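Local coordinates for ABC transporter, substrate binding protein (Polyamine) (Agrobacterium tumefaciens, PDB 4EUO) that binds gamma-aminobutyric acid (GABA) as the periplasmic substrate-binding protein of an ABC transporter, and so probably supplies this amino acid for uptake, at residues Lys131-Lys136 / Gln186-Ser191; Gly141-Ala146 / Glu306-Trp311; Asp175-Ser180 / Ala192-Gly197. One frame throughout, in Å; residues are numbered along the deposited sequence.

Interaction 1. Residues Lys131-Lys136 / Gln186-Ser191; sequences KRTFYK and QQLIAS
Thr-133, Leu-188 and Ile-189 carry the whole contact between strand 132-135 and helix 182-190, and they illustrate how one small branched residue can seat a helix on a sheet by offering a different branch to each of two partners. It is the helix of the crossover between strands 176-179 and 196-200, packed on strand 132-135, which lies between them. The CB of Thr-133 is directed at the helix. Its hydroxyl stands anti to the backbone N (chi1 -173°), which turns OG1 to Leu-188 and leaves the methyl for Ile-189. The delta methyl CD1 of Leu-188 comes to 3.4 Å from Thr-133 OG1 and lies 4.1 Å from Thr-133 CB, the two side chains meeting at a slant rather than end on. Beside it, Thr-133 CG2 touches Ile-189 CD1 at 4.0 Å. The CB of Ile-189 is directed past the strand, and its longer branch, bent at chi2 (-67°), brings CD1 back to it. The nearest CA atoms, of Thr-133 and Leu-188, stay 7.5 Å apart.

Further along, Ser-191 OG bonds to Gln-187 O at 2.8 Å, while Ser-191 N reaches the same oxygen from the opposite face of its plane at 2.9 Å. This carbonyl is thus gripped twice, and Ser-191 OG also meets the backbone N of Glu-193.

No hydrogen bond joins the two segments. The hydroxyl of Thr-133, although a leucine methyl lies against it, is satisfied within the sheet by Ile-177 O on the neighbouring strand. A buried polar atom spent in this way lets the threonine behave toward the helix as a largely apolar surface, so the attachment rests on van der Waals contact, consistent with the burial of all three residues.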
loop_
_atom_site.group_PDB
_atom_site.type_symbol
_atom_site.label_atom_id
_atom_site.label_comp_id
_atom_site.label_asym_id
_atom_site.label_seq_id
_atom_site.Cartn_x
_atom_site.Cartn_y
_atom_site.Cartn_z
ATOM N N LYS A 131 12.263 -0.554 20.392
ATOM C CA LYS A 131 12.167 -0.998 19.007
ATOM C C LYS A 131 11.093 -0.252 18.248
ATOM O O LYS A 131 10.082 0.137 18.810
ATOM C CB LYS A 131 11.972 -2.521 18.885
ATOM C CG LYS A 131 13.062 -3.391 19.528
ATOM C CD LYS A 131 14.474 -3.129 18.984
ATOM C CE LYS A 131 15.520 -4.033 19.606
ATOM N NZ LYS A 131 15.546 -3.923 21.093
ATOM N N ARG A 132 11.363 -0.021 16.972
ATOM C CA ARG A 132 10.425 0.635 16.067
ATOM C C ARG A 132 10.375 -0.198 14.814
ATOM O O ARG A 132 11.347 -0.868 14.482
ATOM C CB ARG A 132 10.788 2.097 15.767
ATOM C CG ARG A 132 12.238 2.323 15.365
ATOM C CD ARG A 132 13.081 2.792 16.570
ATOM N NE ARG A 132 12.750 4.178 16.929
ATOM C CZ ARG A 132 12.671 4.660 18.171
ATOM N NH1 ARG A 132 12.895 3.862 19.227
ATOM N NH2 ARG A 132 12.394 5.944 18.373
ATOM N N THR A 133 9.239 -0.147 14.115
ATOM C CA THR A 133 9.068 -1.011 12.940
ATOM C C THR A 133 8.861 -0.245 11.649
ATOM O O THR A 133 8.192 0.801 11.606
ATOM C CB THR A 133 7.973 -2.070 13.232
ATOM O OG1 THR A 133 7.940 -2.993 12.146
ATOM C CG2 THR A 133 6.585 -1.510 13.395
ATOM N N PHE A 134 9.455 -0.781 10.597
ATOM C CA PHE A 134 9.403 -0.210 9.244
ATOM C C PHE A 134 9.244 -1.347 8.262
ATOM O O PHE A 134 9.666 -2.488 8.546
ATOM C CB PHE A 134 10.718 0.503 8.925
ATOM C CG PHE A 134 10.916 1.782 9.698
ATOM C CD1 PHE A 134 10.317 2.971 9.284
ATOM C CD2 PHE A 134 11.719 1.808 10.828
ATOM C CE1 PHE A 134 10.525 4.165 9.986
ATOM C CE2 PHE A 134 11.871 2.993 11.564
ATOM C CZ PHE A 134 11.303 4.164 11.124
ATOM N N TYR A 135 8.740 -1.007 7.070
ATOM C CA TYR A 135 8.523 -1.977 5.993
ATOM C C TYR A 135 9.840 -2.528 5.494
ATOM O O TYR A 135 10.777 -1.786 5.185
ATOM C CB TYR A 135 7.772 -1.258 4.887
ATOM C CG TYR A 135 7.249 -2.070 3.730
ATOM C CD1 TYR A 135 6.750 -3.354 3.920
ATOM C CD2 TYR A 135 7.095 -1.489 2.474
ATOM C CE1 TYR A 135 6.157 -4.057 2.874
ATOM C CE2 TYR A 135 6.484 -2.175 1.431
ATOM C CZ TYR A 135 5.990 -3.439 1.654
ATOM O OH TYR A 135 5.372 -4.106 0.627
ATOM N N LYS A 136 9.886 -3.858 5.360
ATOM C CA LYS A 136 11.105 -4.521 4.967
ATOM C C LYS A 136 11.524 -4.326 3.530
ATOM O O LYS A 136 12.739 -4.296 3.222
ATOM C CB LYS A 136 10.911 -6.033 5.220
ATOM C CG LYS A 136 12.180 -6.875 5.048
ATOM C CD LYS A 136 11.894 -8.302 5.525
ATOM C CE LYS A 136 13.010 -9.277 5.227
ATOM N NZ LYS A 136 14.281 -8.867 5.879
ATOM N N GLN A 186 0.845 -5.454 12.144
ATOM C CA GLN A 186 -0.177 -5.423 13.178
ATOM C C GLN A 186 0.266 -6.186 14.427
ATOM O O GLN A 186 0.076 -5.700 15.541
ATOM C CB GLN A 186 -1.467 -6.014 12.613
ATOM C CG GLN A 186 -2.108 -5.083 11.553
ATOM C CD GLN A 186 -3.181 -5.785 10.803
ATOM O OE1 GLN A 186 -2.968 -6.857 10.168
ATOM N NE2 GLN A 186 -4.365 -5.174 10.749
ATOM N N GLN A 187 0.905 -7.350 14.236
ATOM C CA GLN A 187 1.410 -8.127 15.388
ATOM C C GLN A 187 2.461 -7.328 16.142
ATOM O O GLN A 187 2.421 -7.305 17.371
ATOM C CB GLN A 187 2.029 -9.430 14.854
ATOM C CG GLN A 187 2.642 -10.357 15.936
ATOM C CD GLN A 187 4.133 -10.018 16.148
ATOM O OE1 GLN A 187 4.569 -9.693 17.257
ATOM N NE2 GLN A 187 4.952 -10.021 15.091
ATOM N N LEU A 188 3.420 -6.725 15.435
ATOM C CA LEU A 188 4.481 -5.991 16.089
ATOM C C LEU A 188 3.963 -4.841 16.923
ATOM O O LEU A 188 4.411 -4.673 18.072
ATOM C CB LEU A 188 5.510 -5.510 15.067
ATOM C CG LEU A 188 6.369 -6.612 14.475
ATOM C CD1 LEU A 188 7.161 -6.108 13.287
ATOM C CD2 LEU A 188 7.302 -7.230 15.528
ATOM N N ILE A 189 3.008 -4.055 16.397
ATOM C CA ILE A 189 2.434 -2.949 17.138
ATOM C C ILE A 189 1.606 -3.504 18.308
ATOM O O ILE A 189 1.823 -3.092 19.462
ATOM C CB ILE A 189 1.553 -2.048 16.213
ATOM C CG1 ILE A 189 2.358 -1.411 15.045
ATOM C CG2 ILE A 189 0.790 -1.020 17.054
ATOM C CD1 ILE A 189 3.403 -0.373 15.501
ATOM N N ALA A 190 0.644 -4.406 18.027
ATOM C CA ALA A 190 -0.267 -4.875 19.067
ATOM C C ALA A 190 0.439 -5.595 20.224
ATOM O O ALA A 190 0.001 -5.444 21.373
ATOM C CB ALA A 190 -1.359 -5.763 18.463
ATOM N N SER A 191 1.512 -6.296 19.944
ATOM C CA SER A 191 2.252 -7.057 20.966
ATOM C C SER A 191 3.217 -6.167 21.744
ATOM O O SER A 191 3.815 -6.627 22.729
ATOM C CB SER A 191 3.084 -8.136 20.297
ATOM O OG SER A 191 4.142 -7.593 19.532
#

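Interaction 2. Residues Gly141-Ala146 / Glu306-Trp311; sequences GVIEAA and ERWYAW. With SO4 (sulfate ion), chain F.
The first torsions of Trp-308 and Val-142 send both side chains across the gap between two helices. In Trp-308 the ring carbon CG is trans to the main-chain nitrogen (chi1 171°), which throws the indole toward helix 142-149. Val-142 in turn has CG1 trans to its own nitrogen (chi1 176°), and that methyl is set 3.7 Å from Trp-308 CH2. Ile-143, one residue further on, reaches the same indole with its extended branch: CD1 lies 4.0 Å from Trp-308 CE3, the chain running past the ring in the opposite direction. The six-membered part of one indole is thus shared by two successive aliphatic residues, the side chains of Val-142 and Trp-308 crossing at roughly a right angle. The helices need not come close for this, since the nearest CA atoms, of Ile-143 and Trp-308, are 9.0 Å apart.

Polar groups flank the apolar centre. Gly-141 sits at the N-cap position of helix 142-149, and Glu-144 OE1 accepts from its N at 2.8 Å, met from above the carboxylate plane. Glu-144 OE2 is held by Tyr-158 and Trp-297, so the buried carboxylate has partners at both oxygens. On the other helix Arg-307 holds a sulfate, probably from the crystallisation liquor, at two points: NH1 meets O1 at 2.6 Å and almost straight (177°), NH2 meets O4 at 3.0 Å; NH2 also forms a salt bridge with Asp-163.

That sulfate also accepts bonds from the backbone N atoms of Leu-162 and Asp-163 at the start of helix 162-170. This third helix packs beside the pair, with Leu-169 against Val-142 and Ala-165 against Ile-143, while Trp-308 NE1 reaches Lys-136 O just past strand 132-135, tying the C-terminal helix 301-313 to the end of that strand.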
loop_
_atom_site.group_PDB
_atom_site.type_symbol
_atom_site.label_atom_id
_atom_site.label_comp_id
_atom_site.label_asym_id
_atom_site.label_seq_id
_atom_site.Cartn_x
_atom_site.Cartn_y
_atom_site.Cartn_z
ATOM N N GLY A 141 8.481 5.047 0.862
ATOM C CA GLY A 141 8.038 5.256 2.235
ATOM C C GLY A 141 9.141 5.441 3.257
ATOM O O GLY A 141 9.244 6.501 3.888
ATOM N N VAL A 142 9.956 4.397 3.474
ATOM C CA VAL A 142 10.958 4.455 4.552
ATOM C C VAL A 142 12.043 5.469 4.230
ATOM O O VAL A 142 12.436 6.266 5.106
ATOM C CB VAL A 142 11.564 3.079 4.836
ATOM C CG1 VAL A 142 12.652 3.226 5.882
ATOM C CG2 VAL A 142 10.503 2.130 5.354
ATOM N N ILE A 143 12.545 5.478 2.995
ATOM C CA ILE A 143 13.590 6.437 2.631
ATOM C C ILE A 143 13.043 7.861 2.791
ATOM O O ILE A 143 13.720 8.715 3.358
ATOM C CB ILE A 143 14.072 6.113 1.200
ATOM C CG1 ILE A 143 14.942 4.834 1.223
ATOM C CG2 ILE A 143 14.842 7.323 0.591
ATOM C CD1 ILE A 143 15.125 4.162 -0.109
ATOM N N GLU A 144 11.822 8.119 2.315
ATOM C CA GLU A 144 11.232 9.440 2.464
ATOM C C GLU A 144 11.050 9.801 3.941
ATOM O O GLU A 144 11.382 10.918 4.340
ATOM C CB GLU A 144 9.876 9.511 1.748
ATOM C CG GLU A 144 9.926 9.486 0.214
ATOM C CD GLU A 144 10.031 8.134 -0.463
ATOM O OE1 GLU A 144 10.248 7.099 0.211
ATOM O OE2 GLU A 144 9.847 8.121 -1.704
ATOM N N ALA A 145 10.599 8.860 4.768
ATOM C CA ALA A 145 10.436 9.158 6.190
ATOM C C ALA A 145 11.784 9.506 6.824
ATOM O O ALA A 145 11.842 10.446 7.641
ATOM C CB ALA A 145 9.795 7.977 6.894
ATOM N N ALA A 146 12.860 8.777 6.480
ATOM C CA ALA A 146 14.194 9.080 7.021
ATOM C C ALA A 146 14.622 10.497 6.596
ATOM O O ALA A 146 15.163 11.253 7.421
ATOM C CB ALA A 146 15.187 8.055 6.492
ATOM N N GLU A 306 18.342 -2.360 -5.397
ATOM C CA GLU A 306 19.707 -2.888 -5.187
ATOM C C GLU A 306 20.375 -2.173 -4.025
ATOM O O GLU A 306 20.946 -2.807 -3.135
ATOM C CB GLU A 306 20.540 -2.710 -6.468
ATOM C CG GLU A 306 20.177 -3.742 -7.520
ATOM C CD GLU A 306 21.048 -3.802 -8.763
ATOM O OE1 GLU A 306 22.211 -3.339 -8.713
ATOM O OE2 GLU A 306 20.572 -4.352 -9.782
ATOM N N ARG A 307 20.264 -0.838 -3.985
ATOM C CA ARG A 307 20.865 -0.042 -2.917
ATOM C C ARG A 307 20.235 -0.309 -1.557
ATOM O O ARG A 307 20.931 -0.358 -0.540
ATOM C CB ARG A 307 20.833 1.450 -3.301
ATOM C CG ARG A 307 21.747 1.626 -4.529
ATOM C CD ARG A 307 22.041 3.037 -4.916
ATOM N NE ARG A 307 22.691 3.781 -3.838
ATOM C CZ ARG A 307 22.883 5.090 -3.878
ATOM N NH1 ARG A 307 22.477 5.795 -4.928
ATOM N NH2 ARG A 307 23.422 5.716 -2.843
ATOM N N TRP A 308 18.892 -0.443 -1.542
ATOM C CA TRP A 308 18.164 -0.712 -0.318
ATOM C C TRP A 308 18.587 -2.049 0.313
ATOM O O TRP A 308 18.927 -2.079 1.483
ATOM C CB TRP A 308 16.655 -0.687 -0.620
ATOM C CG TRP A 308 15.794 -1.158 0.512
ATOM C CD1 TRP A 308 15.231 -2.391 0.662
ATOM C CD2 TRP A 308 15.473 -0.419 1.699
ATOM N NE1 TRP A 308 14.507 -2.445 1.844
ATOM C CE2 TRP A 308 14.651 -1.246 2.499
ATOM C CE3 TRP A 308 15.741 0.900 2.128
ATOM C CZ2 TRP A 308 14.131 -0.824 3.718
ATOM C CZ3 TRP A 308 15.232 1.320 3.343
ATOM C CH2 TRP A 308 14.416 0.473 4.117
ATOM N N TYR A 309 18.592 -3.126 -0.476
ATOM C CA TYR A 309 18.968 -4.436 0.067
ATOM C C TYR A 309 20.437 -4.495 0.436
ATOM O O TYR A 309 20.773 -5.085 1.463
ATOM C CB TYR A 309 18.534 -5.572 -0.867
ATOM C CG TYR A 309 17.029 -5.649 -1.000
ATOM C CD1 TYR A 309 16.216 -5.823 0.121
ATOM C CD2 TYR A 309 16.412 -5.482 -2.229
ATOM C CE1 TYR A 309 14.830 -5.856 0.000
ATOM C CE2 TYR A 309 15.030 -5.506 -2.360
ATOM C CZ TYR A 309 14.240 -5.673 -1.233
ATOM O OH TYR A 309 12.879 -5.650 -1.367
ATOM N N ALA A 310 21.307 -3.829 -0.336
ATOM C CA ALA A 310 22.734 -3.783 0.014
ATOM C C ALA A 310 22.930 -3.027 1.320
ATOM O O ALA A 310 23.661 -3.484 2.200
ATOM C CB ALA A 310 23.528 -3.129 -1.098
ATOM N N TRP A 311 22.185 -1.923 1.525
ATOM C CA TRP A 311 22.310 -1.181 2.759
ATOM C C TRP A 311 21.815 -2.022 3.948
ATOM O O TRP A 311 22.431 -2.027 5.019
ATOM C CB TRP A 311 21.560 0.169 2.669
ATOM C CG TRP A 311 21.376 0.771 4.022
ATOM C CD1 TRP A 311 22.326 1.415 4.756
ATOM C CD2 TRP A 311 20.234 0.622 4.889
ATOM N NE1 TRP A 311 21.843 1.701 6.010
ATOM C CE2 TRP A 311 20.563 1.217 6.123
ATOM C CE3 TRP A 311 18.969 0.021 4.747
ATOM C CZ2 TRP A 311 19.687 1.238 7.205
ATOM C CZ3 TRP A 311 18.092 0.048 5.820
ATOM C CH2 TRP A 311 18.459 0.638 7.040
HETATM S S SO4 F . 22.629 9.302 -4.002
HETATM O O1 SO4 F . 22.922 8.362 -5.058
HETATM O O2 SO4 F . 23.326 10.585 -4.283
HETATM O O3 SO4 F . 21.188 9.551 -3.917
HETATM O O4 SO4 F . 23.097 8.695 -2.770
#

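Interaction 3. Residues Asp175-Ser180 / Ala192-Gly197; sequences DIIWWS and AEAPFG
Ile-177 meets the loop at Glu-193 and Ala-194 with a single methyl, and the contact is close at the Glu-193 backbone and looser toward solvent. The close part is CD1, which lies 3.6 Å from the backbone oxygen Glu-193 O and 3.9 Å from Glu-193 CG. It gets there because the side chain is stretched out beyond CB, with chi2 at 178°. Ala-194 directs its short CB at the same methyl but stops at 4.3 Å, a lighter touch by a buried residue. No hydrogen bond crosses between the segments; the carbonyl oxygen of Glu-193 meets CD1 in van der Waals contact alone.

The solvent side is formed by the outer part of the Glu-193 side chain. This residue is exposed, and its chain runs extended beyond CG, crossing Ile-177 at about a right angle; CG makes the nearest side-chain approach, and the carboxylate lies just beyond it, still near the methyl. Ile-177 is only partly buried. The 131 Å² buried between the segments thus runs from a buried alanine to an exposed glutamate. Ala-192, with its positive phi of 64°, turns the chain out of the preceding helix and so sets the course of the loop that offers these atoms.

Within the fold the two segments begin and end a beta-alpha-beta crossover: strand 176-179, helix 182-190, then strand 196-200. The two strands are not adjacent, because strand 132-135 runs parallel between them, with Thr-133 touching both Ala-194 and Trp-179. Two residues further along the strand, Trp-179 has its NE1 bonded to Ser-198 O and its ring stacked with Tyr-135 and edge-to-face with Trp-200, a residue of the GABA pocket. From the other face of the sheet Trp-178 packs on helix 301-313 through Trp-311 and Gln-312.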
loop_
_atom_site.group_PDB
_atom_site.type_symbol
_atom_site.label_atom_id
_atom_site.label_comp_id
_atom_site.label_asym_id
_atom_site.label_seq_id
_atom_site.Cartn_x
_atom_site.Cartn_y
_atom_site.Cartn_z
ATOM N N ASP A 175 17.737 -0.709 16.229
ATOM C CA ASP A 175 16.456 -0.667 16.921
ATOM C C ASP A 175 15.255 -0.899 15.998
ATOM O O ASP A 175 14.110 -0.794 16.436
ATOM C CB ASP A 175 16.300 0.591 17.783
ATOM C CG ASP A 175 17.033 0.436 19.129
ATOM O OD1 ASP A 175 16.997 -0.688 19.715
ATOM O OD2 ASP A 175 17.634 1.416 19.588
ATOM N N ILE A 176 15.541 -1.297 14.755
ATOM C CA ILE A 176 14.457 -1.590 13.813
ATOM C C ILE A 176 14.088 -3.087 13.849
ATOM O O ILE A 176 14.980 -3.966 13.762
ATOM C CB ILE A 176 14.851 -1.178 12.368
ATOM C CG1 ILE A 176 15.075 0.346 12.283
ATOM C CG2 ILE A 176 13.754 -1.665 11.360
ATOM C CD1 ILE A 176 15.576 0.838 10.948
ATOM N N ILE A 177 12.797 -3.376 13.884
ATOM C CA ILE A 177 12.287 -4.710 13.618
ATOM C C ILE A 177 11.467 -4.498 12.316
ATOM O O ILE A 177 10.551 -3.650 12.289
ATOM C CB ILE A 177 11.399 -5.285 14.729
ATOM C CG1 ILE A 177 12.203 -5.462 16.026
ATOM C CG2 ILE A 177 10.803 -6.652 14.265
ATOM C CD1 ILE A 177 11.402 -5.970 17.177
ATOM N N TRP A 178 11.788 -5.222 11.263
ATOM C CA TRP A 178 11.136 -5.021 9.979
ATOM C C TRP A 178 9.825 -5.757 9.886
ATOM O O TRP A 178 9.698 -6.846 10.450
ATOM C CB TRP A 178 12.064 -5.519 8.862
ATOM C CG TRP A 178 13.402 -4.854 8.884
ATOM C CD1 TRP A 178 14.568 -5.359 9.417
ATOM C CD2 TRP A 178 13.727 -3.582 8.329
ATOM N NE1 TRP A 178 15.593 -4.463 9.230
ATOM C CE2 TRP A 178 15.101 -3.353 8.574
ATOM C CE3 TRP A 178 12.975 -2.579 7.667
ATOM C CZ2 TRP A 178 15.744 -2.179 8.162
ATOM C CZ3 TRP A 178 13.619 -1.429 7.257
ATOM C CH2 TRP A 178 14.985 -1.233 7.510
ATOM N N TRP A 179 8.834 -5.154 9.194
ATOM C CA TRP A 179 7.584 -5.876 8.911
ATOM C C TRP A 179 7.577 -6.254 7.443
ATOM O O TRP A 179 7.804 -5.428 6.549
ATOM C CB TRP A 179 6.288 -5.138 9.345
ATOM C CG TRP A 179 6.067 -3.733 8.857
ATOM C CD1 TRP A 179 6.416 -2.585 9.503
ATOM C CD2 TRP A 179 5.343 -3.331 7.688
ATOM N NE1 TRP A 179 5.963 -1.486 8.809
ATOM C CE2 TRP A 179 5.315 -1.916 7.680
ATOM C CE3 TRP A 179 4.693 -4.025 6.660
ATOM C CZ2 TRP A 179 4.637 -1.185 6.706
ATOM C CZ3 TRP A 179 4.011 -3.297 5.699
ATOM C CH2 TRP A 179 4.018 -1.894 5.706
ATOM N N SER A 180 7.322 -7.560 7.203
ATOM C CA SER A 180 7.290 -8.099 5.838
ATOM C C SER A 180 5.949 -7.941 5.176
ATOM O O SER A 180 5.861 -8.051 3.953
ATOM C CB SER A 180 7.620 -9.584 5.862
ATOM O OG SER A 180 8.962 -9.749 6.277
ATOM N N ALA A 192 3.458 -4.936 21.250
ATOM C CA ALA A 192 4.459 -4.017 21.772
ATOM C C ALA A 192 5.868 -4.583 21.594
ATOM O O ALA A 192 6.817 -4.056 22.171
ATOM C CB ALA A 192 4.190 -3.641 23.222
ATOM N N GLU A 193 6.048 -5.582 20.696
ATOM C CA GLU A 193 7.395 -6.022 20.352
ATOM C C GLU A 193 8.106 -4.839 19.652
ATOM O O GLU A 193 9.291 -4.630 19.822
ATOM C CB GLU A 193 7.333 -7.254 19.445
ATOM C CG GLU A 193 8.640 -7.945 19.144
ATOM C CD GLU A 193 8.438 -9.222 18.345
ATOM O OE1 GLU A 193 7.313 -9.776 18.356
ATOM O OE2 GLU A 193 9.397 -9.633 17.658
ATOM N N ALA A 194 7.366 -4.081 18.820
ATOM C CA ALA A 194 7.827 -2.807 18.240
ATOM C C ALA A 194 6.615 -1.936 18.323
ATOM O O ALA A 194 5.744 -1.956 17.455
ATOM C CB ALA A 194 8.302 -2.973 16.814
ATOM N N PRO A 195 6.466 -1.231 19.458
ATOM C CA PRO A 195 5.196 -0.566 19.749
ATOM C C PRO A 195 4.841 0.653 18.924
ATOM O O PRO A 195 3.733 1.174 19.030
ATOM C CB PRO A 195 5.307 -0.227 21.236
ATOM C CG PRO A 195 6.777 -0.027 21.428
ATOM C CD PRO A 195 7.411 -1.114 20.583
ATOM N N PHE A 196 5.762 1.095 18.076
ATOM C CA PHE A 196 5.460 2.179 17.158
ATOM C C PHE A 196 6.271 1.997 15.894
ATOM O O PHE A 196 7.277 1.292 15.891
ATOM C CB PHE A 196 5.611 3.589 17.789
ATOM C CG PHE A 196 6.819 3.767 18.680
ATOM C CD1 PHE A 196 8.103 3.753 18.155
ATOM C CD2 PHE A 196 6.671 3.949 20.051
ATOM C CE1 PHE A 196 9.225 3.909 18.983
ATOM C CE2 PHE A 196 7.797 4.139 20.873
ATOM C CZ PHE A 196 9.058 4.117 20.334
ATOM N N GLY A 197 5.798 2.594 14.818
ATOM C CA GLY A 197 6.489 2.485 13.556
ATOM C C GLY A 197 5.691 3.085 12.440
ATOM O O GLY A 197 4.599 3.624 12.658
#

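Interactions 1 and 3 belong to one unit, their centres about 3 Å apart: the helix and the flanking strands of a single crossover surround strand 132-135, and a threonine hydroxyl ties the two contacts together. Interaction 1 is fully buried, whereas interaction 3 runs from a buried alanine to an exposed glutamate. Interaction 2, about 16-17 Å from both between centres, is again buried but joins two helices beyond the sheet; an indole N-H links it to interaction 1, and Trp-178 packed against Trp-308 links it to interaction 3. None has a hydrogen bond between its own two segments. Interactions 1 and 3 join aliphatic methyls to small side chains and oxygens; interaction 2 sets aliphatic branches against an indole.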